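Local coordinates for fusarinine C esterase sidJ (Aspergillus fumigatus, PDB 6GUP), which hydrolyses the ester bonds of the fungal siderophore fusarinine C, releasing fusarinine and iron, but leaves triacetylfusarinine C intact, at residues Q173-A177 with E178-D182; S254-D258 with E259-K263; A291-K295 with D296-S300. One frame throughout, in Å; residues are numbered along the deposited sequence.

Contact 1 (Q173-A177 with E178-D182); sequences QWVLA and EGLGD
Trp-174 lays the six-membered part of its indole against the side chain of Glu-178, one helical turn further on. The touching atom is CG of Glu-178, which sits over one ring face, displaced toward the rim, at 3.4 Å from Trp-174 CH2. This is a CH-pi contact, with CG only 15° off the ring normal. With CG of Trp-174 anti to the backbone N (chi1 -172°), the indole leans along the helix toward its C-terminal end, where Glu-178 follows. The glutamate carboxylate plane stands 42° from the ring. A residue with an aliphatic stem and a charged end suits this place: the methylene supplies C-H groups to the ring face, and the bend at the second torsion leaves the carboxylate beyond the ring's rim, as suits an exposed residue.

The backbone beneath is the last turn of the helix. Glu-178 N donates to Trp-174 O at 2.9 Å, and Gly-179 N to Val-175 O at 2.7 Å. Gly-179 then leaves helical geometry with positive phi, where a side chain would press on the preceding carbonyl oxygen, so glycine fits. The chain can thus bring Leu-180 back beside Val-175, with Leu-180 CB 3.8 Å from Val-175 CG1, the two branched side chains meeting at a slant.

The contact closes helix 168-178 and opens the loop to helix 185-205. That second helix supplies Ile-188, which packs on both Val-175 and Leu-180, while Trp-174 also leans on Pro-290 and Ala-291, in the loop between strand 278-283 and helix 295-307.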
# COMPACT_ATOMS: atom_id res chain seq x y z
N GLN A 173 10.88 21.22 13.96
CA GLN A 173 11.55 22.40 14.55
C GLN A 173 12.01 23.40 13.49
O GLN A 173 11.90 24.61 13.67
CB GLN A 173 12.75 21.97 15.41
CG GLN A 173 12.39 21.29 16.72
CD GLN A 173 13.60 20.73 17.45
OE1 GLN A 173 14.75 21.00 17.10
NE2 GLN A 173 13.35 19.94 18.49
N TRP A 174 12.53 22.87 12.38
CA TRP A 174 12.99 23.67 11.24
C TRP A 174 11.83 24.27 10.44
O TRP A 174 11.95 25.39 9.95
CB TRP A 174 13.87 22.79 10.35
CG TRP A 174 14.60 23.48 9.23
CD1 TRP A 174 14.64 23.07 7.94
CD2 TRP A 174 15.42 24.66 9.31
NE1 TRP A 174 15.42 23.92 7.19
CE2 TRP A 174 15.91 24.90 8.00
CE3 TRP A 174 15.79 25.53 10.34
CZ2 TRP A 174 16.75 25.99 7.71
CZ3 TRP A 174 16.62 26.61 10.05
CH2 TRP A 174 17.09 26.83 8.74
N VAL A 175 10.74 23.52 10.32
CA VAL A 175 9.49 24.03 9.73
C VAL A 175 8.90 25.17 10.57
O VAL A 175 8.44 26.17 10.02
CB VAL A 175 8.45 22.90 9.52
CG1 VAL A 175 7.04 23.43 9.27
CG2 VAL A 175 8.87 22.01 8.36
N LEU A 176 8.90 25.01 11.90
CA LEU A 176 8.45 26.07 12.81
C LEU A 176 9.36 27.30 12.81
O LEU A 176 8.90 28.42 13.05
CB LEU A 176 8.30 25.54 14.24
CG LEU A 176 7.22 24.48 14.46
CD1 LEU A 176 7.42 23.79 15.80
CD2 LEU A 176 5.82 25.08 14.37
N ALA A 177 10.65 27.10 12.55
CA ALA A 177 11.62 28.19 12.43
C ALA A 177 11.50 28.95 11.11
O ALA A 177 11.42 30.18 11.10
CB ALA A 177 13.04 27.67 12.61
N GLU A 178 11.47 28.21 9.99
CA GLU A 178 11.58 28.79 8.64
C GLU A 178 10.31 28.77 7.77
O GLU A 178 10.22 29.53 6.81
CB GLU A 178 12.69 28.07 7.86
CG GLU A 178 14.09 28.34 8.38
CD GLU A 178 14.53 29.79 8.23
OE1 GLU A 178 14.19 30.43 7.21
OE2 GLU A 178 15.23 30.29 9.13
N GLY A 179 9.34 27.92 8.11
CA GLY A 179 8.15 27.71 7.29
C GLY A 179 8.24 26.46 6.44
O GLY A 179 9.21 25.70 6.53
N LEU A 180 7.22 26.24 5.60
CA LEU A 180 7.15 25.08 4.71
C LEU A 180 6.28 25.39 3.50
O LEU A 180 5.07 25.62 3.64
CB LEU A 180 6.60 23.86 5.47
CG LEU A 180 6.39 22.55 4.71
CD1 LEU A 180 7.68 22.05 4.06
CD2 LEU A 180 5.82 21.49 5.64
N GLY A 181 6.89 25.39 2.31
CA GLY A 181 6.18 25.69 1.06
C GLY A 181 5.82 27.17 0.97
O GLY A 181 6.69 28.03 1.13
N ASP A 182 4.55 27.46 0.72
CA ASP A 182 4.03 28.83 0.74
C ASP A 182 3.90 29.40 2.16
O ASP A 182 3.89 30.62 2.34
CB ASP A 182 2.66 28.90 0.06
CG ASP A 182 2.73 28.63 -1.43
OD1 ASP A 182 3.43 29.38 -2.14
OD2 ASP A 182 2.08 27.67 -1.89

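Contact 2 (S254-D258 with E259-K263); sequences SDLSD and EQLGK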
# COMPACT_ATOMS: atom_id res chain seq x y z
N SER A 254 20.20 15.25 16.32
CA SER A 254 21.57 15.69 16.53
C SER A 254 21.95 15.92 18.00
O SER A 254 23.14 15.93 18.32
CB SER A 254 21.85 16.96 15.72
OG SER A 254 21.09 18.06 16.20
N ASP A 255 20.96 16.11 18.87
CA ASP A 255 21.21 16.37 20.30
C ASP A 255 21.05 15.12 21.21
O ASP A 255 21.00 15.26 22.43
CB ASP A 255 20.33 17.53 20.81
CG ASP A 255 18.83 17.22 20.76
OD1 ASP A 255 18.42 16.32 20.00
OD2 ASP A 255 18.07 17.91 21.47
N LEU A 256 20.99 13.93 20.61
CA LEU A 256 21.01 12.68 21.38
C LEU A 256 22.39 12.47 21.97
O LEU A 256 23.40 12.76 21.32
CB LEU A 256 20.63 11.48 20.51
CG LEU A 256 19.24 11.45 19.87
CD1 LEU A 256 19.05 10.15 19.11
CD2 LEU A 256 18.13 11.64 20.89
N SER A 257 22.44 11.96 23.20
CA SER A 257 23.70 11.72 23.90
C SER A 257 24.42 10.49 23.34
O SER A 257 23.83 9.67 22.63
CB SER A 257 23.45 11.52 25.39
OG SER A 257 22.73 10.33 25.64
N ASP A 258 25.70 10.38 23.67
CA ASP A 258 26.51 9.20 23.32
C ASP A 258 26.00 7.92 23.98
O ASP A 258 26.15 6.83 23.42
CB ASP A 258 27.99 9.42 23.66
CG ASP A 258 28.67 10.41 22.73
OD1 ASP A 258 28.45 10.34 21.50
OD2 ASP A 258 29.45 11.25 23.22
N GLU A 259 25.40 8.05 25.17
CA GLU A 259 24.72 6.93 25.83
C GLU A 259 23.56 6.41 24.97
O GLU A 259 23.42 5.21 24.78
CB GLU A 259 24.20 7.32 27.22
CG GLU A 259 24.01 6.12 28.15
CD GLU A 259 22.82 6.27 29.09
OE1 GLU A 259 22.71 7.32 29.76
OE2 GLU A 259 22.00 5.33 29.15
N GLN A 260 22.75 7.34 24.45
CA GLN A 260 21.60 7.00 23.61
C GLN A 260 21.99 6.41 22.25
O GLN A 260 21.35 5.46 21.78
CB GLN A 260 20.69 8.22 23.41
CG GLN A 260 19.90 8.57 24.67
CD GLN A 260 19.46 10.03 24.74
OE1 GLN A 260 19.87 10.87 23.94
NE2 GLN A 260 18.61 10.33 25.70
N LEU A 261 23.04 6.96 21.63
CA LEU A 261 23.58 6.40 20.38
C LEU A 261 24.18 5.01 20.59
O LEU A 261 24.15 4.18 19.67
CB LEU A 261 24.64 7.34 19.78
CG LEU A 261 24.16 8.72 19.31
CD1 LEU A 261 25.35 9.58 18.92
CD2 LEU A 261 23.17 8.61 18.16
N GLY A 262 24.71 4.74 21.78
CA GLY A 262 25.17 3.41 22.17
C GLY A 262 24.07 2.35 22.21
O GLY A 262 24.33 1.17 21.99
N LYS A 263 22.84 2.78 22.51
CA LYS A 263 21.67 1.90 22.52
C LYS A 263 21.14 1.54 21.13
O LYS A 263 20.38 0.58 21.01
CB LYS A 263 20.53 2.52 23.34
CG LYS A 263 20.93 2.91 24.76
CD LYS A 263 19.76 2.83 25.73
CE LYS A 263 20.16 3.37 27.10
NZ LYS A 263 19.33 2.80 28.19
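Ser-257 keeps an extended backbone (phi -74°, psi 165°) just before helix 258-262, and its carbonyl O takes the N-H of Leu-261 at 3.0 Å, the first turn of the helix. Its side chain occupies the N-cap. OG sits between its own backbone N and carbonyl carbon (chi1 67°), which points the hydroxyl at the helix start to accept from Gln-260 N at 3.2 Å. Gln-260 answers with its extended side chain: OE1 accepts from Ser-257 N at 2.9 Å, the donor lying above the amide plane. The exchange is a capping box. The same OE1 lies 3.6 Å from Leu-256 CB, the two side chains crossing at about a right angle, and NE2 bonds weakly to Ser-242 O.

Leu-256 and Leu-261, flanking the cap, approach loosely as a hydrophobic staple, CB to CD2 4.5 Å. Leu-261 continues onto Arg-301, Trp-302 and Ala-305 of helix 295-307.

A short hydroxyl and a neutral amide thus each accept a backbone N-H at the helix start, Gln-260 N and Ser-257 N, and the buried glutamine does so without burying a charge. Arg-301 hydrogen-bonds Leu-256 O and makes a long, weak ion pair with Asp-258, whose charge the helix start may also favour.

Contact 3 (A291-K295 with D296-S300); sequences AWVDK and DTLLS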
# COMPACT_ATOMS: atom_id res chain seq x y z
N ALA A 291 19.68 24.31 9.85
CA ALA A 291 20.99 24.90 9.62
C ALA A 291 21.86 24.94 10.89
O ALA A 291 23.09 25.01 10.79
CB ALA A 291 20.85 26.30 9.04
N TRP A 292 21.23 24.89 12.06
CA TRP A 292 21.97 24.78 13.34
C TRP A 292 22.58 23.39 13.61
O TRP A 292 23.40 23.25 14.51
CB TRP A 292 21.10 25.24 14.53
CG TRP A 292 19.91 24.38 14.89
CD1 TRP A 292 19.92 23.21 15.59
CD2 TRP A 292 18.53 24.67 14.60
NE1 TRP A 292 18.64 22.73 15.73
CE2 TRP A 292 17.77 23.61 15.14
CE3 TRP A 292 17.87 25.71 13.93
CZ2 TRP A 292 16.37 23.56 15.03
CZ3 TRP A 292 16.48 25.66 13.83
CH2 TRP A 292 15.75 24.59 14.37
N VAL A 293 22.19 22.37 12.83
CA VAL A 293 22.76 21.02 12.94
C VAL A 293 24.06 20.93 12.13
O VAL A 293 24.06 21.22 10.93
CB VAL A 293 21.77 19.94 12.44
CG1 VAL A 293 22.39 18.54 12.54
CG2 VAL A 293 20.47 20.00 13.23
N ASP A 294 25.15 20.54 12.79
CA ASP A 294 26.41 20.22 12.11
C ASP A 294 26.32 18.76 11.63
O ASP A 294 26.37 17.83 12.43
CB ASP A 294 27.60 20.42 13.06
CG ASP A 294 28.94 20.46 12.34
OD1 ASP A 294 29.09 19.85 11.26
OD2 ASP A 294 29.87 21.10 12.87
N LYS A 295 26.18 18.59 10.31
CA LYS A 295 26.03 17.26 9.71
C LYS A 295 27.29 16.40 9.81
O LYS A 295 27.21 15.17 9.92
CB LYS A 295 25.62 17.37 8.24
CG LYS A 295 24.28 18.04 8.00
CD LYS A 295 23.99 18.16 6.51
CE LYS A 295 22.84 19.10 6.23
NZ LYS A 295 22.68 19.33 4.77
N ASP A 296 28.46 17.05 9.78
CA ASP A 296 29.75 16.37 9.87
C ASP A 296 29.99 15.81 11.28
O ASP A 296 30.46 14.68 11.43
CB ASP A 296 30.89 17.31 9.49
CG ASP A 296 30.84 17.72 8.03
OD1 ASP A 296 31.04 16.85 7.16
OD2 ASP A 296 30.60 18.92 7.75
N THR A 297 29.68 16.62 12.29
CA THR A 297 29.70 16.17 13.69
C THR A 297 28.74 15.00 13.89
O THR A 297 29.09 14.03 14.55
CB THR A 297 29.33 17.32 14.66
OG1 THR A 297 30.22 18.43 14.45
CG2 THR A 297 29.44 16.87 16.12
N LEU A 298 27.55 15.10 13.31
CA LEU A 298 26.53 14.06 13.44
C LEU A 298 26.99 12.70 12.89
O LEU A 298 26.80 11.68 13.55
CB LEU A 298 25.22 14.49 12.77
CG LEU A 298 23.98 13.60 12.94
CD1 LEU A 298 23.68 13.36 14.41
CD2 LEU A 298 22.79 14.23 12.25
N LEU A 299 27.60 12.71 11.71
CA LEU A 299 28.13 11.47 11.10
C LEU A 299 29.29 10.85 11.89
O LEU A 299 29.35 9.63 12.03
CB LEU A 299 28.59 11.70 9.64
CG LEU A 299 27.53 11.81 8.54
CD1 LEU A 299 28.19 11.97 7.18
CD2 LEU A 299 26.59 10.61 8.52
N SER A 300 30.19 11.69 12.40
CA SER A 300 31.33 11.21 13.21
C SER A 300 30.87 10.61 14.54
O SER A 300 31.45 9.62 14.99
CB SER A 300 32.34 12.34 13.45
OG SER A 300 31.73 13.44 14.10
O HOH W 1 30.53 21.18 9.26
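The carboxylate of Asp-294 carries Thr-297 OG1 over one face, 3.2 Å from Asp-294 CG, and the backbone N of Thr-297 lies on that same side of its plane. A water approaches OD1 from the other side of the plane, 2.8 Å from Asp-294 OD1, and donates to it. The same water donates to Asp-296 OD2 at 2.7 Å. It therefore bridges two carboxylates whose nearest oxygens, Asp-294 OD1 and Asp-296 OD2, lie 3.9 Å apart, and probably eases the repulsion between them.

Asp-294 is the N-cap of helix 295-307. A first torsion of -165° swings its carboxylate back over the first turn, where OD1 takes weak bonds from two backbone groups: Asp-296 N at 3.2 Å and Thr-297 N at 3.4 Å. An aspartate is short enough to reach these amides, and its negative charge would probably be favoured at the positive end of the helix dipole. Behind the cap the regular pattern begins, with Leu-298 N donating to Asp-294 O and Leu-299 N to Lys-295 O.

On the buried side Val-293 CG1 meets Leu-298 CD2 at 4.3 Å, a hydrophobic staple across the cap. Leu-298 and Leu-299 also pack on Phe-282 of strand 278-283, as branched apolar residues should between helix and sheet. Lys-295 sends an extended chain to the same side, also along Phe-282, and its NZ bonds to the carbonyl oxygens of Ser-283 and Gly-284, tying the first turn to the end of that strand.

Lys-295 also touches Asp-286, the probable acid of a Ser-His-Asp triad with Ser-123 and His-327. An acid in the loop after a strand of the central sheet, followed by a helix packing back on that sheet, fits the alpha/beta-hydrolase fold.

The three contacts mark one helix end and two helix starts. Contact 3 links the others. Its Trp-292 packs on contact 1, with Trp-292 CZ3 3.6 Å from Trp-174 CE3, and its Val-293 on contact 2, with Val-293 CG1 3.6 Å from Ser-254 CB. Contacts 1 and 2 do not touch, their nearest atoms being about 6 Å apart and their centres about 26 Å; contact 3 lies about 19 Å from contact 1 and 14 Å from contact 2, centre to centre. Two of them approach the probable catalytic triad: Lys-295 of contact 3 touches it, whereas Trp-174 of contact 1 lies near without touching.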